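Local structure of prolyl-tRNA synthetase (Giardia lamblia ATCC 50803, 3IAL) at residues 54-57 / 58-62; 94-97 / 98-101; 369-372 / 373-377; 434-437 / 438-442; 499-502 / 503-506. The protein probably charges tRNA(Pro) with L-proline at the expense of ATP, working through a prolyl-adenylate intermediate. One frame throughout, in Å; residues are numbered along the deposited sequence.

Contact 1 (54-57 / 58-62); sequences GFFM and ENAIM
F55 and N59 turn CG anti to the backbone N, with chi1 at -169° and -167°, and the shared choice brings the phenyl ring to the side chain one turn further on. This is an i to i+4 pair on the α-helix 52-71. CE2 of F55 reaches CB of N59 at 3.9 Å and ND2 of N59 at 4.2 Å. Ring and amide are turned only 19° apart, although the two side chains as a whole cross obliquely. The backbone beneath them is regular: N59 N donates to F55 O at 2.9 Å, and A60 N donates to F56 O at 3.0 Å. The bond from E58 N to G54 O is weak, at 3.4 Å. On the F56 flank the packing is looser, with CE2 of F56 lying 4.4 Å from CB of A60.

Neighbouring parts of the fold and the second subunit pack on several of these residues. F55 packs on L78 of the second subunit, so this flank of the helix belongs to the dimer interface. M57, E58 and I61 face L278 of helix 276-285, and OE2 of E58 is hydrogen-bonded to H169 ND1. In a last pair, M57 O accepts from I61 N while CG1 of I61 lies 3.4 Å from M57 O.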
loop_
_atom_site.group_PDB
_atom_site.type_symbol
_atom_site.label_atom_id
_atom_site.label_comp_id
_atom_site.label_asym_id
_atom_site.label_seq_id
_atom_site.Cartn_x
_atom_site.Cartn_y
_atom_site.Cartn_z
ATOM N N GLY B 54 1.898 1.062 15.098
ATOM C CA GLY B 54 2.657 -0.012 14.470
ATOM C C GLY B 54 2.526 -0.078 12.952
ATOM O O GLY B 54 3.527 -0.238 12.248
ATOM N N PHE B 55 1.304 0.045 12.423
ATOM C CA PHE B 55 1.145 -0.071 10.967
ATOM C C PHE B 55 1.880 1.027 10.195
ATOM O O PHE B 55 2.350 0.786 9.088
ATOM C CB PHE B 55 -0.314 -0.094 10.507
ATOM C CG PHE B 55 -0.454 -0.481 9.059
ATOM C CD1 PHE B 55 -0.170 -1.778 8.657
ATOM C CD2 PHE B 55 -0.780 0.460 8.091
ATOM C CE1 PHE B 55 -0.255 -2.145 7.312
ATOM C CE2 PHE B 55 -0.878 0.094 6.741
ATOM C CZ PHE B 55 -0.619 -1.208 6.359
ATOM N N PHE B 56 1.977 2.225 10.766
ATOM C CA PHE B 56 2.724 3.300 10.117
ATOM C C PHE B 56 4.175 2.886 9.818
ATOM O O PHE B 56 4.722 3.239 8.775
ATOM C CB PHE B 56 2.723 4.587 10.951
ATOM C CG PHE B 56 3.556 5.667 10.346
ATOM C CD1 PHE B 56 2.974 6.637 9.552
ATOM C CD2 PHE B 56 4.937 5.661 10.491
ATOM C CE1 PHE B 56 3.741 7.607 8.948
ATOM C CE2 PHE B 56 5.714 6.632 9.884
ATOM C CZ PHE B 56 5.112 7.607 9.110
ATOM N N MET B 57 4.785 2.150 10.744
ATOM C CA MET B 57 6.173 1.696 10.603
ATOM C C MET B 57 6.313 0.666 9.482
ATOM O O MET B 57 7.228 0.746 8.666
ATOM C CB MET B 57 6.658 1.075 11.910
ATOM C CG MET B 57 6.537 1.992 13.150
ATOM S SD MET B 57 6.832 1.107 14.691
ATOM C CE MET B 57 6.337 2.361 15.911
ATOM N N GLU B 58 5.394 -0.294 9.456
ATOM C CA GLU B 58 5.381 -1.365 8.458
ATOM C C GLU B 58 5.168 -0.792 7.072
ATOM O O GLU B 58 5.864 -1.157 6.120
ATOM C CB GLU B 58 4.257 -2.366 8.766
ATOM C CG GLU B 58 4.095 -3.480 7.732
ATOM C CD GLU B 58 5.253 -4.461 7.708
ATOM O OE1 GLU B 58 6.116 -4.425 8.621
ATOM O OE2 GLU B 58 5.283 -5.287 6.771
ATOM N N ASN B 59 4.194 0.101 6.970
ATOM C CA ASN B 59 3.876 0.742 5.708
ATOM C C ASN B 59 5.054 1.568 5.202
ATOM O O ASN B 59 5.342 1.572 4.007
ATOM C CB ASN B 59 2.651 1.627 5.864
ATOM C CG ASN B 59 2.079 2.066 4.535
ATOM O OD1 ASN B 59 1.932 3.258 4.279
ATOM N ND2 ASN B 59 1.758 1.102 3.678
ATOM N N ALA B 60 5.752 2.238 6.119
ATOM C CA ALA B 60 6.919 3.041 5.753
ATOM C C ALA B 60 8.041 2.165 5.214
ATOM O O ALA B 60 8.697 2.524 4.237
ATOM C CB ALA B 60 7.403 3.858 6.941
ATOM N N ILE B 61 8.266 1.019 5.848
ATOM C CA ILE B 61 9.301 0.096 5.396
ATOM C C ILE B 61 8.982 -0.412 3.985
ATOM O O ILE B 61 9.848 -0.366 3.086
ATOM C CB ILE B 61 9.473 -1.081 6.360
ATOM C CG1 ILE B 61 10.156 -0.603 7.652
ATOM C CG2 ILE B 61 10.295 -2.203 5.699
ATOM C CD1 ILE B 61 10.120 -1.609 8.782
ATOM N N MET B 62 7.740 -0.857 3.786
ATOM C CA MET B 62 7.322 -1.424 2.490
ATOM C C MET B 62 7.226 -0.363 1.393
ATOM O O MET B 62 7.569 -0.636 0.244
ATOM C CB MET B 62 6.009 -2.209 2.616
ATOM C CG MET B 62 6.118 -3.418 3.550
ATOM S SD MET B 62 7.318 -4.633 2.962
ATOM C CE MET B 62 7.618 -5.543 4.477
#

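Contact 2 (94-97 / 98-101); sequences HIKG and FEAE
H94 and F98 meet ring to ring across the last turn of helix 92-98, where the chain gives up its regular helix and turns towards strand 103-108. This helix end lies beside the prolyl-adenylate pocket, with the side chain of F98 on the ligand's side. The aromatic interaction is oblique, with centroids 5.0 Å apart and planes at 58°. CE1 of H94 approaches CE2 of F98 at 3.5 Å, and CD2 of F98 stands over one face of the imidazole, displaced towards its rim. The histidine ring is also fixed from outside, since ND1 is hydrogen-bonded to P218 O and the ring makes an edge-to-face pair with F248. The phenyl edge has a polar neighbour too: H94 O lies near the ring plane, 3.3 Å from CD2 of F98.

Apolar and charged groups share the solvent-side flank. I95 sets CG1 anti to its amide nitrogen (chi1 -174°), and the bend at chi2 then brings CD1 to 3.7 Å from CB of E99. K96 and E99 run side by side in the same direction. Their contact is through the lysine's aliphatic chain, CD of K96 being 3.3 Å from OE2 of E99, while NZ of K96 stays 5.0 Å from that oxygen; any attraction between the charges is therefore at a distance.

Backbone bonding shows how a helix end can double up on one acceptor. I95 O receives two N-H groups: E99 N, 2.7 Å away, approaches almost in line with the C=O bond, whereas F98 N comes to I95 O from well above the carbonyl plane at 3.1 Å.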
loop_
_atom_site.group_PDB
_atom_site.type_symbol
_atom_site.label_atom_id
_atom_site.label_comp_id
_atom_site.label_asym_id
_atom_site.label_seq_id
_atom_site.Cartn_x
_atom_site.Cartn_y
_atom_site.Cartn_z
ATOM N N HIS B 94 8.590 -27.588 -4.519
ATOM C CA HIS B 94 7.961 -26.385 -3.969
ATOM C C HIS B 94 6.711 -26.724 -3.145
ATOM O O HIS B 94 6.540 -26.209 -2.036
ATOM C CB HIS B 94 7.612 -25.412 -5.096
ATOM C CG HIS B 94 7.116 -24.081 -4.623
ATOM N ND1 HIS B 94 7.940 -23.144 -4.036
ATOM C CD2 HIS B 94 5.881 -23.525 -4.663
ATOM C CE1 HIS B 94 7.232 -22.067 -3.736
ATOM N NE2 HIS B 94 5.980 -22.273 -4.105
ATOM N N ILE B 95 5.850 -27.596 -3.673
ATOM C CA ILE B 95 4.604 -27.947 -2.976
ATOM C C ILE B 95 4.836 -28.791 -1.715
ATOM O O ILE B 95 4.167 -28.575 -0.706
ATOM C CB ILE B 95 3.565 -28.647 -3.907
ATOM C CG1 ILE B 95 2.236 -28.864 -3.171
ATOM C CG2 ILE B 95 4.093 -29.981 -4.434
ATOM C CD1 ILE B 95 1.711 -27.630 -2.461
ATOM N N LYS B 96 5.776 -29.734 -1.756
ATOM C CA LYS B 96 6.116 -30.509 -0.550
ATOM C C LYS B 96 6.627 -29.604 0.572
ATOM O O LYS B 96 6.403 -29.885 1.757
ATOM C CB LYS B 96 7.164 -31.589 -0.843
ATOM C CG LYS B 96 6.726 -32.684 -1.811
ATOM C CD LYS B 96 5.387 -33.326 -1.445
ATOM C CE LYS B 96 4.985 -34.381 -2.470
ATOM N NZ LYS B 96 4.994 -33.849 -3.870
ATOM N N GLY B 97 7.314 -28.528 0.192
ATOM C CA GLY B 97 7.806 -27.549 1.152
ATOM C C GLY B 97 6.701 -26.749 1.821
ATOM O O GLY B 97 6.860 -26.305 2.956
ATOM N N PHE B 98 5.573 -26.583 1.135
ATOM C CA PHE B 98 4.526 -25.664 1.591
ATOM C C PHE B 98 3.138 -26.269 1.855
ATOM O O PHE B 98 2.316 -25.629 2.509
ATOM C CB PHE B 98 4.404 -24.502 0.592
ATOM C CG PHE B 98 5.548 -23.519 0.668
ATOM C CD1 PHE B 98 5.707 -22.716 1.783
ATOM C CD2 PHE B 98 6.463 -23.401 -0.373
ATOM C CE1 PHE B 98 6.757 -21.814 1.865
ATOM C CE2 PHE B 98 7.518 -22.500 -0.299
ATOM C CZ PHE B 98 7.667 -21.709 0.822
ATOM N N GLU B 99 2.874 -27.486 1.380
ATOM C CA GLU B 99 1.507 -28.028 1.406
ATOM C C GLU B 99 0.868 -28.076 2.797
ATOM O O GLU B 99 -0.352 -27.980 2.921
ATOM C CB GLU B 99 1.436 -29.415 0.747
ATOM C CG GLU B 99 2.136 -30.547 1.488
ATOM C CD GLU B 99 1.856 -31.912 0.852
ATOM O OE1 GLU B 99 0.665 -32.300 0.742
ATOM O OE2 GLU B 99 2.829 -32.593 0.458
ATOM N N ALA B 100 1.688 -28.233 3.832
ATOM C CA ALA B 100 1.199 -28.238 5.205
ATOM C C ALA B 100 0.879 -26.819 5.685
ATOM O O ALA B 100 0.125 -26.643 6.645
ATOM C CB ALA B 100 2.215 -28.898 6.124
ATOM N N GLU B 101 1.452 -25.823 5.009
ATOM C CA GLU B 101 1.250 -24.410 5.341
ATOM C C GLU B 101 0.001 -23.790 4.709
ATOM O O GLU B 101 -0.321 -22.644 5.014
ATOM C CB GLU B 101 2.461 -23.576 4.877
ATOM C CG GLU B 101 3.827 -24.041 5.387
ATOM C CD GLU B 101 4.106 -23.625 6.815
ATOM O OE1 GLU B 101 3.147 -23.228 7.511
ATOM O OE2 GLU B 101 5.283 -23.694 7.238
#

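Contact 3 (369-372 / 373-377); sequences GQRD and LANGQ
D372 and Q377 close the short helix 370-374 in a Schellman motif, a worked example of how a helix can be stopped and its chain redirected within one turn. The compact part lies here. Q377 N donates to D372 O at 2.8 Å, arriving above the carbonyl plane, while the partner bond of the motif, from G376 N to L373 O, is weak at 3.3 Å. G376 takes positive phi (73°), the reversal such an ending needs and one that glycine adopts readily. CB of D372 lies 3.2 Å from Q377 O, pressing the aspartate stem against the departing strand. At the other end G369 holds the N-cap position, and its O accepts from L373 N at 2.9 Å, with CB of L373 3.2 Å from G369 O. N375 N donates to R371 O at 3.2 Å.

The outer side is looser and faces solvent. R371, with CG anti to the backbone N (chi1 178°), extends to place NH1 3.5 Å from OD2 of D372. The oxygen lies well out of the guanidinium plane, so this salt bridge rests on charge without a directed N-H. NE2 of Q377 makes a weak bond to N375 O.

Within the anticodon-binding domain, this turn joins the antiparallel neighbours 364-369 and 377-382 of a mixed sheet. L373 packs on V321 and K324 of helix 315-334, Q370 OE1 is hydrogen-bonded to N314, and Q377 rests on V392 and P394 of strand 391-394.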
loop_
_atom_site.group_PDB
_atom_site.type_symbol
_atom_site.label_atom_id
_atom_site.label_comp_id
_atom_site.label_asym_id
_atom_site.label_seq_id
_atom_site.Cartn_x
_atom_site.Cartn_y
_atom_site.Cartn_z
ATOM N N GLY B 369 9.615 27.011 26.699
ATOM C CA GLY B 369 8.921 27.659 27.807
ATOM C C GLY B 369 9.199 29.153 27.861
ATOM O O GLY B 369 10.043 29.666 27.127
ATOM N N GLN B 370 8.488 29.844 28.748
ATOM C CA GLN B 370 8.582 31.300 28.866
ATOM C C GLN B 370 10.022 31.759 29.074
ATOM O O GLN B 370 10.506 32.639 28.364
ATOM C CB GLN B 370 7.693 31.804 30.015
ATOM C CG GLN B 370 7.761 33.311 30.263
ATOM C CD GLN B 370 7.072 33.735 31.551
ATOM O OE1 GLN B 370 6.091 33.127 31.982
ATOM N NE2 GLN B 370 7.584 34.797 32.167
ATOM N N ARG B 371 10.701 31.160 30.049
ATOM C CA ARG B 371 12.063 31.560 30.401
ATOM C C ARG B 371 13.012 31.396 29.217
ATOM O O ARG B 371 13.700 32.338 28.832
ATOM C CB ARG B 371 12.568 30.758 31.605
ATOM C CG ARG B 371 14.004 31.077 32.014
ATOM C CD ARG B 371 14.391 30.400 33.319
ATOM N NE ARG B 371 15.799 29.994 33.317
ATOM C CZ ARG B 371 16.274 28.872 32.768
ATOM N NH1 ARG B 371 15.467 28.001 32.158
ATOM N NH2 ARG B 371 17.577 28.616 32.830
ATOM N N ASP B 372 13.031 30.204 28.632
ATOM C CA ASP B 372 13.919 29.922 27.504
ATOM C C ASP B 372 13.599 30.790 26.280
ATOM O O ASP B 372 14.509 31.203 25.556
ATOM C CB ASP B 372 13.883 28.429 27.150
ATOM C CG ASP B 372 14.490 27.557 28.242
ATOM O OD1 ASP B 372 13.804 26.631 28.718
ATOM O OD2 ASP B 372 15.649 27.812 28.641
ATOM N N LEU B 373 12.312 31.069 26.064
ATOM C CA LEU B 373 11.871 31.977 25.000
ATOM C C LEU B 373 12.422 33.393 25.192
ATOM O O LEU B 373 12.709 34.086 24.216
ATOM C CB LEU B 373 10.340 32.028 24.934
ATOM C CG LEU B 373 9.737 32.962 23.875
ATOM C CD1 LEU B 373 10.242 32.599 22.481
ATOM C CD2 LEU B 373 8.220 32.938 23.917
ATOM N N ALA B 374 12.557 33.812 26.450
ATOM C CA ALA B 374 13.151 35.109 26.792
ATOM C C ALA B 374 14.637 35.139 26.430
ATOM O O ALA B 374 15.147 36.157 25.957
ATOM C CB ALA B 374 12.964 35.401 28.278
ATOM N N ASN B 375 15.323 34.016 26.657
ATOM C CA ASN B 375 16.736 33.881 26.295
ATOM C C ASN B 375 16.947 33.467 24.826
ATOM O O ASN B 375 18.083 33.330 24.382
ATOM C CB ASN B 375 17.438 32.884 27.232
ATOM C CG ASN B 375 17.580 33.406 28.658
ATOM O OD1 ASN B 375 17.906 34.573 28.880
ATOM N ND2 ASN B 375 17.351 32.532 29.633
ATOM N N GLY B 376 15.860 33.276 24.080
ATOM C CA GLY B 376 15.941 32.880 22.668
ATOM C C GLY B 376 16.364 31.429 22.437
ATOM O O GLY B 376 16.855 31.091 21.362
ATOM N N GLN B 377 16.162 30.573 23.437
ATOM C CA GLN B 377 16.598 29.179 23.376
ATOM C C GLN B 377 15.416 28.219 23.485
ATOM O O GLN B 377 14.340 28.586 23.970
ATOM C CB GLN B 377 17.583 28.871 24.512
ATOM C CG GLN B 377 18.734 29.874 24.676
ATOM C CD GLN B 377 19.732 29.855 23.524
ATOM O OE1 GLN B 377 19.989 28.812 22.918
ATOM N NE2 GLN B 377 20.312 31.015 23.229
#

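Contact 4 (434-437 / 438-442); sequences AFHN and SMVTN
A434 O takes the amide of S438 at 2.9 Å as the last helical turn of 416-438 closes, after which H436 O receives M439 N at 2.8 Å from above the carbonyl plane, a tighter turn that leads through M439 into strand 440-442.

The side chains finish off this helix-to-strand junction. S438 holds OG between its backbone N and carbonyl carbon (chi1 85°), which turns the hydroxyl back along the helix to donate to F435 O at 2.8 Å. The same carbonyl has an apolar neighbour, CG of M439, 3.3 Å from F435 O. That methylene also makes a CH-pi contact over the phenyl face: CG of M439 is 4.1 Å from the F435 ring centroid and 22° off its normal, displaced towards the rim. SD of M439, 5.2 Å from the F435 centroid, adds an oblique Met-aromatic contact. One residue further along, CG2 of V440 approaches NE2 of H436 at 3.8 Å, an off-centre CH-pi contact. A methionine and a valine thus each meet a ring four residues back, the first over a face and the second off-centre.

F435 and M439 both pack on V229 of strand 222-229, and N437 OD1 is hydrogen-bonded to K205 NZ. Beyond the junction, strand 440-442 runs parallel to strand 459-464, with the T441 backbone hydrogen-bonded to L459 and R461.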
loop_
_atom_site.group_PDB
_atom_site.type_symbol
_atom_site.label_atom_id
_atom_site.label_comp_id
_atom_site.label_asym_id
_atom_site.label_seq_id
_atom_site.Cartn_x
_atom_site.Cartn_y
_atom_site.Cartn_z
ATOM N N ALA B 434 28.020 -2.398 16.147
ATOM C CA ALA B 434 28.911 -2.888 17.200
ATOM C C ALA B 434 28.292 -4.128 17.831
ATOM O O ALA B 434 28.989 -5.110 18.072
ATOM C CB ALA B 434 29.171 -1.806 18.255
ATOM N N PHE B 435 26.980 -4.089 18.062
ATOM C CA PHE B 435 26.281 -5.234 18.641
ATOM C C PHE B 435 26.382 -6.473 17.763
ATOM O O PHE B 435 26.664 -7.566 18.264
ATOM C CB PHE B 435 24.812 -4.934 18.893
ATOM C CG PHE B 435 24.041 -6.132 19.351
ATOM C CD1 PHE B 435 24.236 -6.646 20.627
ATOM C CD2 PHE B 435 23.160 -6.773 18.503
ATOM C CE1 PHE B 435 23.538 -7.771 21.056
ATOM C CE2 PHE B 435 22.459 -7.896 18.926
ATOM C CZ PHE B 435 22.644 -8.387 20.205
ATOM N N HIS B 436 26.141 -6.304 16.464
ATOM C CA HIS B 436 26.301 -7.396 15.511
ATOM C C HIS B 436 27.732 -7.942 15.550
ATOM O O HIS B 436 27.939 -9.147 15.721
ATOM C CB HIS B 436 25.972 -6.948 14.086
ATOM C CG HIS B 436 26.362 -7.953 13.048
ATOM N ND1 HIS B 436 25.502 -8.929 12.600
ATOM C CD2 HIS B 436 27.531 -8.153 12.393
ATOM C CE1 HIS B 436 26.121 -9.681 11.707
ATOM N NE2 HIS B 436 27.352 -9.231 11.563
ATOM N N ASN B 437 28.709 -7.049 15.408
ATOM C CA ASN B 437 30.125 -7.450 15.401
ATOM C C ASN B 437 30.545 -8.198 16.675
ATOM O O ASN B 437 31.327 -9.139 16.612
ATOM C CB ASN B 437 31.041 -6.240 15.142
ATOM C CG ASN B 437 30.884 -5.677 13.728
ATOM O OD1 ASN B 437 30.561 -6.407 12.795
ATOM N ND2 ASN B 437 31.123 -4.376 13.569
ATOM N N SER B 438 29.995 -7.793 17.815
ATOM C CA SER B 438 30.228 -8.475 19.089
ATOM C C SER B 438 29.569 -9.869 19.177
ATOM O O SER B 438 29.938 -10.673 20.040
ATOM C CB SER B 438 29.733 -7.601 20.254
ATOM O OG SER B 438 28.342 -7.787 20.506
ATOM N N MET B 439 28.598 -10.141 18.302
ATOM C CA MET B 439 27.853 -11.406 18.291
ATOM C C MET B 439 28.220 -12.285 17.084
ATOM O O MET B 439 27.413 -13.082 16.598
ATOM C CB MET B 439 26.347 -11.115 18.326
ATOM C CG MET B 439 25.893 -10.465 19.622
ATOM S SD MET B 439 26.020 -11.560 21.058
ATOM C CE MET B 439 24.385 -12.274 21.088
ATOM N N VAL B 440 29.446 -12.109 16.606
ATOM C CA VAL B 440 30.094 -13.025 15.680
ATOM C C VAL B 440 31.368 -13.494 16.382
ATOM O O VAL B 440 32.249 -12.687 16.639
ATOM C CB VAL B 440 30.436 -12.318 14.352
ATOM C CG1 VAL B 440 31.270 -13.232 13.438
ATOM C CG2 VAL B 440 29.144 -11.866 13.652
ATOM N N THR B 441 31.438 -14.784 16.716
ATOM C CA THR B 441 32.543 -15.343 17.483
ATOM C C THR B 441 33.240 -16.462 16.731
ATOM O O THR B 441 32.616 -17.441 16.347
ATOM C CB THR B 441 32.060 -15.935 18.815
ATOM O OG1 THR B 441 31.297 -14.956 19.533
ATOM C CG2 THR B 441 33.269 -16.406 19.672
ATOM N N ASN B 442 34.549 -16.331 16.556
ATOM C CA ASN B 442 35.340 -17.354 15.877
ATOM C C ASN B 442 35.576 -18.558 16.791
ATOM O O ASN B 442 35.904 -18.392 17.960
ATOM C CB ASN B 442 36.661 -16.757 15.372
ATOM C CG ASN B 442 36.463 -15.881 14.140
ATOM O OD1 ASN B 442 35.928 -16.329 13.122
ATOM N ND2 ASN B 442 36.889 -14.628 14.230
#

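Contact 5 (499-502 / 503-506); sequences EVCA and LSGK
C501 turns its thiol into the loop that follows it, with SG anti to the backbone N (chi1 172°), and two successive amides converge on the sulfur. L503 N and S504 N each donate to C501 SG, both at 3.4 Å and both fairly straight. The side chain of S504 comes close as well, its OG 3.2 Å from SG of C501. S504 OG accepts from K506 N at 3.2 Å, an ST turn that holds the serine in place. L503 instead packs its branch on F462 and F464 of strand 459-464, although its CB stays 4.1 Å from SG of C501.

The main chain closes the turn: C501 N donates to K506 O at 2.7 Å, and G505 N donates to C501 O at 3.2 Å. G505 adopts positive phi (85°), a conformation that suits glycine. C501 and S504 also pack against Y465.

Amides gathered on a cysteine sulfur recall the knuckles that present cysteines to zinc. No metal is part of this group, and the chemistry implies a sulfur acting as acceptor that orders the turn and would probably have its negative character stabilised by the two N-H groups.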
loop_
_atom_site.group_PDB
_atom_site.type_symbol
_atom_site.label_atom_id
_atom_site.label_comp_id
_atom_site.label_asym_id
_atom_site.label_seq_id
_atom_site.Cartn_x
_atom_site.Cartn_y
_atom_site.Cartn_z
ATOM N N GLU B 499 44.159 -23.599 6.377
ATOM C CA GLU B 499 43.250 -23.587 7.522
ATOM C C GLU B 499 42.501 -24.918 7.536
ATOM O O GLU B 499 42.233 -25.490 6.481
ATOM C CB GLU B 499 42.289 -22.395 7.443
ATOM C CG GLU B 499 41.804 -21.902 8.809
ATOM C CD GLU B 499 41.400 -20.433 8.827
ATOM O OE1 GLU B 499 41.525 -19.744 7.791
ATOM O OE2 GLU B 499 40.969 -19.963 9.898
ATOM N N VAL B 500 42.199 -25.427 8.725
ATOM C CA VAL B 500 41.545 -26.729 8.851
ATOM C C VAL B 500 40.138 -26.591 9.407
ATOM O O VAL B 500 39.841 -25.660 10.151
ATOM C CB VAL B 500 42.348 -27.711 9.745
ATOM C CG1 VAL B 500 43.713 -28.049 9.088
ATOM C CG2 VAL B 500 42.521 -27.148 11.165
ATOM N N CYS B 501 39.283 -27.537 9.032
ATOM C CA CYS B 501 37.903 -27.590 9.488
ATOM C C CYS B 501 37.860 -27.799 10.992
ATOM O O CYS B 501 38.478 -28.732 11.501
ATOM C CB CYS B 501 37.169 -28.732 8.781
ATOM S SG CYS B 501 35.503 -29.111 9.386
ATOM N N ALA B 502 37.115 -26.939 11.688
ATOM C CA ALA B 502 36.949 -27.023 13.146
ATOM C C ALA B 502 36.349 -28.341 13.639
ATOM O O ALA B 502 36.531 -28.703 14.799
ATOM C CB ALA B 502 36.079 -25.872 13.637
ATOM N N LEU B 503 35.609 -29.041 12.780
ATOM C CA LEU B 503 34.843 -30.200 13.222
ATOM C C LEU B 503 35.445 -31.547 12.806
ATOM O O LEU B 503 35.463 -32.477 13.607
ATOM C CB LEU B 503 33.394 -30.082 12.752
ATOM C CG LEU B 503 32.666 -28.808 13.204
ATOM C CD1 LEU B 503 31.207 -28.859 12.798
ATOM C CD2 LEU B 503 32.791 -28.568 14.715
ATOM N N SER B 504 35.940 -31.642 11.575
ATOM C CA SER B 504 36.444 -32.904 11.017
ATOM C C SER B 504 37.964 -33.005 11.008
ATOM O O SER B 504 38.510 -34.106 10.920
ATOM C CB SER B 504 35.947 -33.075 9.575
ATOM O OG SER B 504 36.491 -32.077 8.718
ATOM N N GLY B 505 38.647 -31.864 11.069
ATOM C CA GLY B 505 40.100 -31.825 10.926
ATOM C C GLY B 505 40.595 -31.781 9.485
ATOM O O GLY B 505 41.791 -31.591 9.247
ATOM N N LYS B 506 39.680 -31.946 8.528
ATOM C CA LYS B 506 40.003 -31.919 7.099
ATOM C C LYS B 506 40.313 -30.494 6.638
ATOM O O LYS B 506 40.100 -29.546 7.395
ATOM C CB LYS B 506 38.837 -32.496 6.286
ATOM C CG LYS B 506 38.535 -33.956 6.583
ATOM C CD LYS B 506 37.421 -34.473 5.685
ATOM C CE LYS B 506 36.927 -35.840 6.130
ATOM N NZ LYS B 506 35.612 -36.177 5.504
#

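The five contacts follow one another along the chain without touching, and two of them lie near one site. Contact 2 lies closest to the bound prolyl-adenylate, the side chain of F98 being about 5 Å from it, while in contact 1 the side chain of E58 stands about 9 Å away; the centres of these two contacts are 29 Å apart. Contacts 4 and 5 are neighbours within the C-terminal part of the fold, with nearest atoms about 7 Å apart, and strand 459-464 serves both. Contact 3, in the anticodon-binding domain, is remote, its centre 65 Å from contact 2 and 68 Å from contact 5, on the other side of the chain's centre from each.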